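Local atomic coordinates of rutinosidase (Aspergillus niger, PDB entry 6I1A), a protein that probably cleaves rutinose from flavonoid glycosides such as rutin, as a secreted glycoside hydrolase of family 5. Residues A[285-290]-A[326-331]; A[302-307]-A[333-338]; A[75-80]-A[117-122]. All coordinates share one frame; numbering follows the deposited sequence.

Contact 1 (A[285-290]-A[326-331]); sequences LADARE and ETWSSF. With EDO (1,2-ethanediol), chain Q; EDO (1,2-ethanediol), chain P.
Two neighbouring outer helices of the TIM barrel, 280-290 and 317-331, meet through their segments 285-290 and 326-331, which run nearly parallel, at 8° with axes 9.8 Å apart. The Ala288 methyl sits among Thr327, Trp328 and Phe331: its CB is 3.4 Å from Thr327 CG2, tighter than usual carbon contact, and 3.7 Å from Phe331 CD2. Thr327 presents that methyl because CG2 is anti to the backbone N while OG1 (chi1 -58°) turns back to Ala323 O in its own helix. From the barrel side Trp328 comes edge-on, with Asp287 CB in its ring plane, 3.8 Å from CH2. The Asp287 carboxylate continues past this edge to Tyr269 OH and a salt bridge with Lys291, so its polar end is satisfied away from the indole. At the outer margin Leu285 CD1 reaches Phe331 CE2 at 3.9 Å, the two side chains meeting at a slant. No hydrogen bond joins the segments; the contacts are mostly carbon to carbon, with Ala288 N also at the indole edge. Beyond them, Arg289 and Glu290 form reciprocal salt bridges with Glu290 and Arg289 of the second subunit, and Ser330 OG is hydrogen-bonded to O1 of an ethanediol at 2.6 Å.

Contact 2 (A[302-307]-A[333-338]); sequences GEWAIQ and QGSSYW
Trp338 N donates to Trp304 O at 3.0 Å, with an N-H...O angle of 172° and nearly along the C=O axis, where the last two strands of the TIM barrel, 299-308 and 334-337, lie side by side. Side chains supply the other direct hydrogen bonds between 302-307 and 333-338. Ser336 OG donates to Gly302 O at 2.7 Å from well above the carbonyl plane rather than on a lone pair; Asn26 ND2 is a second donor to this oxygen. Farther along, Ile306 N donates to Tyr337 OH at 3.0 Å, and the same phenol is hydrogen-bonded to Tyr357 O, so two bonds fix its end. A water links Trp304 NE1, whose N-H points to it in the indole plane, with Ser335 OG, to which it donates.

The packing centres on a T-shaped pair: the edge of Tyr337 stands on the five-membered ring of Trp304, planes 78° apart, with CD1 3.5 Å from CE2. Tyr337 CG is anti to its backbone N, which lays the ring across the opposite strand, so that Trp304 O sits over the ring centre and Ala305 CA lies 3.6 Å from Tyr337 CZ. The other face of the strands carries Glu303 and Trp338, side by side and pointing the same way, carboxylate and indole planes 33° apart. Arg92 NH1 and Tyr268 OH hold the carboxylate, OE2 by a salt bridge and OE1 by a hydrogen bond. TIM-barrel enzymes carry their active sites at the C-terminal strand ends, so this buried pair probably borders the substrate cleft. Glu303 OE1 lies 3.8 Å above one face of the Trp338 ring, toward its rim, and Glu303 CD is 3.6 Å from Trp338 CE3.

Contact 3 (A[75-80]-A[117-122]); sequences ITKADI and LKEIAD
The start of helix 77-85 abuts the middle of helix 113-128, two outer helices of the TIM barrel, with Lys77 and Ile120 CA atoms 6.4 Å apart. Ile120 is the wedge. Its CD1 packs against the turn that opens the helix, 3.7 Å from Thr76 C and close to Ile75 O and Lys77 N, while CG2, anti to the backbone N, meets Ile80 CD1 at 3.7 Å, the two isoleucines slanting past each other. Trp30 covers Ile120 further, and Tyr123 and Tyr128 continue the packing round Ile80. The backbone against which CD1 rests is fixed by a capping box: Thr76 N donates to the anti lone pair of Asp79 OD2, at 2.8 Å, and Thr76 OG1 accepts a weak bond from Ala78 N. At the solvent edge the extended Lys77 chain crosses Glu119 at about a right angle, with CE 3.9 Å from Glu119 CD. The charges attract only loosely, Lys77 NZ lying 4.6 Å from Glu119 OE2, beyond a salt bridge. A water bridges the two residues instead, accepting from the backbone N of Lys77 at 3.2 Å and donating to Glu119 OE1 at 2.8 Å.

In the fold
All three contacts belong to one TIM barrel. Contact 2 is wholly buried and joins barrel strands; contacts 1 and 3 join pairs of outer helices and are only partly buried. Chemistry follows place: direct hydrogen bonds, a T-shaped pair and a water-mediated link in contact 2; apolar packing without direct hydrogen bonds between helices, with two aromatic rings in contact 1 and isoleucines in contact 3. Contacts 1 and 2 touch, because helix 317-331 lies against the strand pair: Trp328 NE1 comes within 3.3 Å of Trp304 CD2 in an edge-to-face pair. Contact 3 stands apart, its centre about 30 Å from that of contact 1 and about 20 Å from that of contact 2.

Contact 1 (A[285-290]-A[326-331])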
# COMPACT_ATOMS: atom_id res chain seq x y z
N LEU A 285 6.76 5.09 -10.96
CA LEU A 285 8.11 4.63 -10.65
C LEU A 285 8.10 3.78 -9.36
O LEU A 285 8.83 2.77 -9.32
CB LEU A 285 9.06 5.84 -10.51
CG LEU A 285 10.53 5.51 -10.22
CD1 LEU A 285 11.10 4.65 -11.33
CD2 LEU A 285 11.33 6.79 -10.06
N ALA A 286 7.30 4.10 -8.36
CA ALA A 286 7.22 3.30 -7.13
C ALA A 286 6.78 1.86 -7.45
O ALA A 286 7.37 0.85 -6.97
CB ALA A 286 6.30 3.95 -6.11
N ASP A 287 5.77 1.71 -8.30
CA ASP A 287 5.30 0.38 -8.70
C ASP A 287 6.42 -0.35 -9.41
O ASP A 287 6.64 -1.55 -9.19
CB ASP A 287 4.06 0.51 -9.59
CG ASP A 287 2.79 0.87 -8.85
OD1 ASP A 287 2.75 0.73 -7.59
OD2 ASP A 287 1.83 1.25 -9.51
N ALA A 288 7.09 0.30 -10.34
CA ALA A 288 8.12 -0.39 -11.10
C ALA A 288 9.28 -0.81 -10.19
O ALA A 288 9.88 -1.90 -10.36
CB ALA A 288 8.68 0.47 -12.23
N ARG A 289 9.71 0.07 -9.29
CA ARG A 289 10.85 -0.21 -8.42
C ARG A 289 10.55 -1.33 -7.44
O ARG A 289 11.48 -2.14 -7.16
CB ARG A 289 11.32 1.01 -7.65
CG ARG A 289 11.97 2.04 -8.55
CD ARG A 289 12.73 3.12 -7.82
NE ARG A 289 11.84 3.96 -7.02
CZ ARG A 289 12.10 5.20 -6.71
NH1 ARG A 289 13.22 5.78 -7.07
NH2 ARG A 289 11.22 5.90 -6.02
N GLU A 290 9.31 -1.43 -6.93
CA GLU A 290 9.04 -2.36 -5.80
C GLU A 290 8.21 -3.55 -6.25
O GLU A 290 8.11 -4.51 -5.42
CB GLU A 290 8.31 -1.63 -4.68
CG GLU A 290 8.90 -0.29 -4.31
CD GLU A 290 10.37 -0.27 -3.96
OE1 GLU A 290 10.99 -1.32 -3.68
OE2 GLU A 290 10.97 0.86 -3.98
N GLU A 326 7.69 4.38 -20.77
CA GLU A 326 9.16 4.32 -20.61
C GLU A 326 9.55 3.51 -19.37
O GLU A 326 10.52 2.72 -19.39
CB GLU A 326 9.79 5.72 -20.51
CG GLU A 326 9.85 6.48 -21.82
CD GLU A 326 10.29 7.92 -21.67
OE1 GLU A 326 9.96 8.70 -22.61
OE2 GLU A 326 10.82 8.28 -20.53
N THR A 327 8.78 3.66 -18.28
CA THR A 327 9.08 2.99 -17.01
C THR A 327 8.82 1.49 -17.17
O THR A 327 9.67 0.70 -16.79
CB THR A 327 8.26 3.61 -15.90
OG1 THR A 327 8.51 5.02 -15.78
CG2 THR A 327 8.60 2.96 -14.57
N TRP A 328 7.67 1.13 -17.67
CA TRP A 328 7.36 -0.31 -17.75
C TRP A 328 8.30 -1.02 -18.70
O TRP A 328 8.54 -2.26 -18.50
CB TRP A 328 5.92 -0.56 -18.17
CG TRP A 328 4.85 0.16 -17.41
CD1 TRP A 328 3.81 0.86 -17.95
CD2 TRP A 328 4.73 0.37 -15.99
NE1 TRP A 328 3.03 1.39 -17.00
CE2 TRP A 328 3.54 1.10 -15.75
CE3 TRP A 328 5.43 -0.07 -14.87
CZ2 TRP A 328 3.06 1.42 -14.48
CZ3 TRP A 328 4.97 0.26 -13.61
CH2 TRP A 328 3.81 1.00 -13.40
N SER A 329 8.80 -0.37 -19.77
CA SER A 329 9.68 -1.09 -20.72
C SER A 329 11.14 -1.12 -20.24
O SER A 329 11.93 -1.89 -20.87
CB SER A 329 9.50 -0.55 -22.10
OG SER A 329 9.88 0.79 -22.12
N SER A 330 11.47 -0.36 -19.24
CA SER A 330 12.84 -0.33 -18.65
C SER A 330 12.97 -1.34 -17.53
O SER A 330 13.92 -2.15 -17.55
CB SER A 330 13.23 1.01 -18.22
OG SER A 330 14.61 0.98 -17.89
N PHE A 331 12.00 -1.38 -16.63
CA PHE A 331 12.08 -2.25 -15.44
C PHE A 331 11.31 -3.56 -15.65
O PHE A 331 11.41 -4.44 -14.72
CB PHE A 331 11.56 -1.53 -14.22
CG PHE A 331 12.43 -0.34 -13.88
CD1 PHE A 331 13.72 -0.52 -13.46
CD2 PHE A 331 11.92 0.94 -13.97
CE1 PHE A 331 14.53 0.58 -13.21
CE2 PHE A 331 12.72 2.02 -13.70
CZ PHE A 331 14.01 1.83 -13.29
C1 EDO Q . 14.01 4.27 -16.78
O1 EDO Q . 14.75 3.61 -17.78
C2 EDO Q . 12.67 4.74 -17.17
O2 EDO Q . 12.78 5.83 -18.08
C1 EDO P . 8.32 -4.61 -1.86
O1 EDO P . 9.30 -4.74 -2.92
C2 EDO P . 8.42 -5.79 -0.96
O2 EDO P . 8.74 -7.01 -1.64

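Contact 2 (A[302-307]-A[333-338])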
# COMPACT_ATOMS: atom_id res chain seq x y z
N GLY A 302 0.37 -5.87 -17.79
CA GLY A 302 -0.72 -6.13 -18.73
C GLY A 302 -1.91 -5.20 -18.64
O GLY A 302 -2.75 -5.26 -19.58
N GLU A 303 -2.05 -4.46 -17.58
CA GLU A 303 -3.10 -3.43 -17.48
C GLU A 303 -2.51 -2.27 -16.68
O GLU A 303 -1.90 -2.48 -15.62
CB GLU A 303 -4.36 -3.86 -16.76
CG GLU A 303 -5.14 -4.94 -17.45
CD GLU A 303 -6.48 -5.22 -16.80
OE1 GLU A 303 -7.00 -4.36 -16.00
OE2 GLU A 303 -7.02 -6.33 -17.01
N TRP A 304 -2.83 -1.06 -17.15
CA TRP A 304 -2.57 0.21 -16.43
C TRP A 304 -3.33 1.30 -17.14
O TRP A 304 -3.78 1.15 -18.29
CB TRP A 304 -1.06 0.53 -16.35
CG TRP A 304 -0.46 0.97 -17.65
CD1 TRP A 304 -0.27 0.28 -18.80
CD2 TRP A 304 0.00 2.32 -17.92
NE1 TRP A 304 0.33 1.08 -19.75
CE2 TRP A 304 0.50 2.33 -19.24
CE3 TRP A 304 0.06 3.49 -17.15
CZ2 TRP A 304 1.08 3.48 -19.78
CZ3 TRP A 304 0.64 4.63 -17.69
CH2 TRP A 304 1.12 4.58 -18.99
N ALA A 305 -3.49 2.44 -16.45
CA ALA A 305 -4.09 3.64 -17.03
C ALA A 305 -3.63 4.83 -16.21
O ALA A 305 -3.21 4.66 -15.09
CB ALA A 305 -5.59 3.53 -17.12
N ILE A 306 -3.80 6.04 -16.77
CA ILE A 306 -3.25 7.29 -16.15
C ILE A 306 -4.24 8.01 -15.26
O ILE A 306 -3.81 9.05 -14.69
CB ILE A 306 -2.70 8.24 -17.22
CG1 ILE A 306 -3.76 8.73 -18.17
CG2 ILE A 306 -1.52 7.62 -17.91
CD1 ILE A 306 -3.31 9.99 -18.94
N GLN A 307 -5.49 7.61 -15.09
CA GLN A 307 -6.38 8.35 -14.18
C GLN A 307 -5.85 8.28 -12.76
O GLN A 307 -5.54 7.18 -12.22
CB GLN A 307 -7.81 7.83 -14.23
CG GLN A 307 -8.73 8.65 -13.31
CD GLN A 307 -10.13 8.14 -13.19
OE1 GLN A 307 -10.65 7.43 -14.07
NE2 GLN A 307 -10.79 8.51 -12.10
N GLN A 333 9.07 -5.98 -19.16
CA GLN A 333 9.12 -6.25 -20.60
C GLN A 333 8.18 -5.39 -21.43
O GLN A 333 7.91 -5.74 -22.54
CB GLN A 333 8.87 -7.73 -20.87
CG GLN A 333 9.70 -8.68 -20.03
CD GLN A 333 11.18 -8.43 -20.17
OE1 GLN A 333 11.70 -8.38 -21.31
NE2 GLN A 333 11.84 -8.30 -19.06
N GLY A 334 7.60 -4.38 -20.86
CA GLY A 334 6.63 -3.54 -21.54
C GLY A 334 5.30 -3.57 -20.83
O GLY A 334 5.22 -3.94 -19.65
N SER A 335 4.28 -3.15 -21.53
CA SER A 335 2.97 -2.94 -20.92
C SER A 335 1.88 -2.97 -21.99
O SER A 335 2.16 -2.77 -23.17
CB SER A 335 2.94 -1.64 -20.13
OG SER A 335 3.20 -0.53 -21.01
N SER A 336 0.66 -3.11 -21.52
CA SER A 336 -0.52 -2.96 -22.38
C SER A 336 -1.57 -2.11 -21.69
O SER A 336 -2.02 -2.41 -20.59
CB SER A 336 -1.14 -4.28 -22.89
OG SER A 336 -1.31 -5.25 -21.90
N TYR A 337 -1.93 -0.99 -22.32
CA TYR A 337 -2.83 0.02 -21.74
C TYR A 337 -4.25 -0.48 -21.73
O TYR A 337 -4.70 -1.18 -22.65
CB TYR A 337 -2.73 1.30 -22.59
CG TYR A 337 -3.20 2.53 -21.88
CD1 TYR A 337 -2.33 3.24 -21.10
CD2 TYR A 337 -4.50 2.96 -21.95
CE1 TYR A 337 -2.73 4.37 -20.42
CE2 TYR A 337 -4.95 4.08 -21.22
CZ TYR A 337 -4.04 4.76 -20.44
OH TYR A 337 -4.44 5.86 -19.72
N TRP A 338 -5.00 -0.09 -20.71
CA TRP A 338 -6.46 -0.32 -20.63
C TRP A 338 -7.10 1.01 -21.01
O TRP A 338 -7.08 1.90 -20.16
CB TRP A 338 -6.92 -0.78 -19.25
CG TRP A 338 -8.35 -1.24 -19.26
CD1 TRP A 338 -9.50 -0.52 -19.15
CD2 TRP A 338 -8.75 -2.60 -19.53
NE1 TRP A 338 -10.59 -1.35 -19.27
CE2 TRP A 338 -10.15 -2.63 -19.52
CE3 TRP A 338 -8.06 -3.82 -19.71
CZ2 TRP A 338 -10.90 -3.80 -19.68
CZ3 TRP A 338 -8.79 -4.96 -19.90
CH2 TRP A 338 -10.17 -4.96 -19.88
O HOH W 1 0.95 0.24 -22.45

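Contact 3 (A[75-80]-A[117-122])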
# COMPACT_ATOMS: atom_id res chain seq x y z
N ILE A 75 -14.55 -3.44 -32.43
CA ILE A 75 -13.12 -3.58 -32.82
C ILE A 75 -13.06 -4.15 -34.21
O ILE A 75 -13.55 -5.27 -34.44
CB ILE A 75 -12.28 -4.41 -31.83
CG1 ILE A 75 -12.33 -3.80 -30.44
CG2 ILE A 75 -10.87 -4.63 -32.36
CD1 ILE A 75 -11.67 -2.45 -30.28
N THR A 76 -12.48 -3.41 -35.15
CA THR A 76 -12.36 -3.87 -36.54
C THR A 76 -10.92 -3.76 -37.00
O THR A 76 -10.03 -3.32 -36.28
CB THR A 76 -13.30 -3.06 -37.45
OG1 THR A 76 -12.71 -1.76 -37.51
CG2 THR A 76 -14.72 -3.02 -36.95
N LYS A 77 -10.66 -4.19 -38.22
CA LYS A 77 -9.30 -4.07 -38.80
C LYS A 77 -8.84 -2.61 -38.79
O LYS A 77 -7.64 -2.38 -38.59
CB LYS A 77 -9.33 -4.65 -40.20
CG LYS A 77 -9.46 -6.15 -40.22
CD LYS A 77 -9.62 -6.64 -41.61
CE LYS A 77 -9.89 -8.11 -41.65
NZ LYS A 77 -9.94 -8.52 -43.06
N ALA A 78 -9.75 -1.65 -38.98
CA ALA A 78 -9.42 -0.21 -38.92
C ALA A 78 -8.80 0.12 -37.55
O ALA A 78 -7.83 0.92 -37.55
CB ALA A 78 -10.67 0.63 -39.16
N ASP A 79 -9.35 -0.44 -36.46
CA ASP A 79 -8.76 -0.21 -35.12
C ASP A 79 -7.34 -0.76 -35.07
O ASP A 79 -6.38 -0.10 -34.55
CB ASP A 79 -9.63 -0.80 -34.01
CG ASP A 79 -10.96 -0.11 -33.96
OD1 ASP A 79 -11.00 1.09 -33.56
OD2 ASP A 79 -11.96 -0.73 -34.36
N ILE A 80 -7.10 -1.95 -35.61
CA ILE A 80 -5.74 -2.53 -35.62
C ILE A 80 -4.78 -1.64 -36.40
O ILE A 80 -3.66 -1.43 -35.99
CB ILE A 80 -5.75 -3.98 -36.14
CG1 ILE A 80 -6.80 -4.81 -35.39
CG2 ILE A 80 -4.36 -4.60 -36.11
CD1 ILE A 80 -6.77 -4.69 -33.87
N LEU A 117 -12.44 -13.02 -32.66
CA LEU A 117 -11.07 -13.02 -32.12
C LEU A 117 -10.10 -13.47 -33.22
O LEU A 117 -9.04 -12.85 -33.43
CB LEU A 117 -11.02 -13.95 -30.89
CG LEU A 117 -9.84 -13.62 -29.97
CD1 LEU A 117 -10.05 -14.26 -28.58
CD2 LEU A 117 -8.54 -14.07 -30.57
N LYS A 118 -10.40 -14.58 -33.90
CA LYS A 118 -9.53 -15.07 -34.97
C LYS A 118 -9.41 -14.06 -36.14
O LYS A 118 -8.27 -13.86 -36.61
CB LYS A 118 -10.14 -16.36 -35.48
CG LYS A 118 -9.29 -16.93 -36.61
CD LYS A 118 -9.68 -18.35 -37.05
CE LYS A 118 -8.91 -18.76 -38.28
NZ LYS A 118 -7.44 -18.72 -38.08
N GLU A 119 -10.50 -13.41 -36.53
CA GLU A 119 -10.41 -12.43 -37.67
C GLU A 119 -9.43 -11.30 -37.30
O GLU A 119 -8.51 -10.95 -38.10
CB GLU A 119 -11.77 -11.85 -38.01
CG GLU A 119 -11.67 -11.05 -39.29
CD GLU A 119 -12.63 -9.90 -39.49
OE1 GLU A 119 -12.51 -8.89 -38.74
OE2 GLU A 119 -13.43 -9.99 -40.47
N ILE A 120 -9.58 -10.78 -36.08
CA ILE A 120 -8.72 -9.64 -35.67
C ILE A 120 -7.30 -10.11 -35.41
O ILE A 120 -6.32 -9.44 -35.79
CB ILE A 120 -9.34 -8.96 -34.42
CG1 ILE A 120 -10.67 -8.29 -34.80
CG2 ILE A 120 -8.32 -8.02 -33.77
CD1 ILE A 120 -10.64 -7.26 -35.91
N ALA A 121 -7.09 -11.22 -34.68
CA ALA A 121 -5.74 -11.72 -34.37
C ALA A 121 -5.00 -12.05 -35.67
O ALA A 121 -3.81 -11.69 -35.82
CB ALA A 121 -5.86 -12.93 -33.44
N ASP A 122 -5.68 -12.76 -36.58
CA ASP A 122 -5.01 -13.16 -37.85
C ASP A 122 -4.59 -11.90 -38.62
O ASP A 122 -3.48 -11.90 -39.16
CB ASP A 122 -5.93 -13.97 -38.74
CG ASP A 122 -6.15 -15.42 -38.30
OD1 ASP A 122 -5.63 -15.78 -37.25
OD2 ASP A 122 -6.98 -16.09 -38.92
O HOH W 2 -12.97 -6.16 -39.12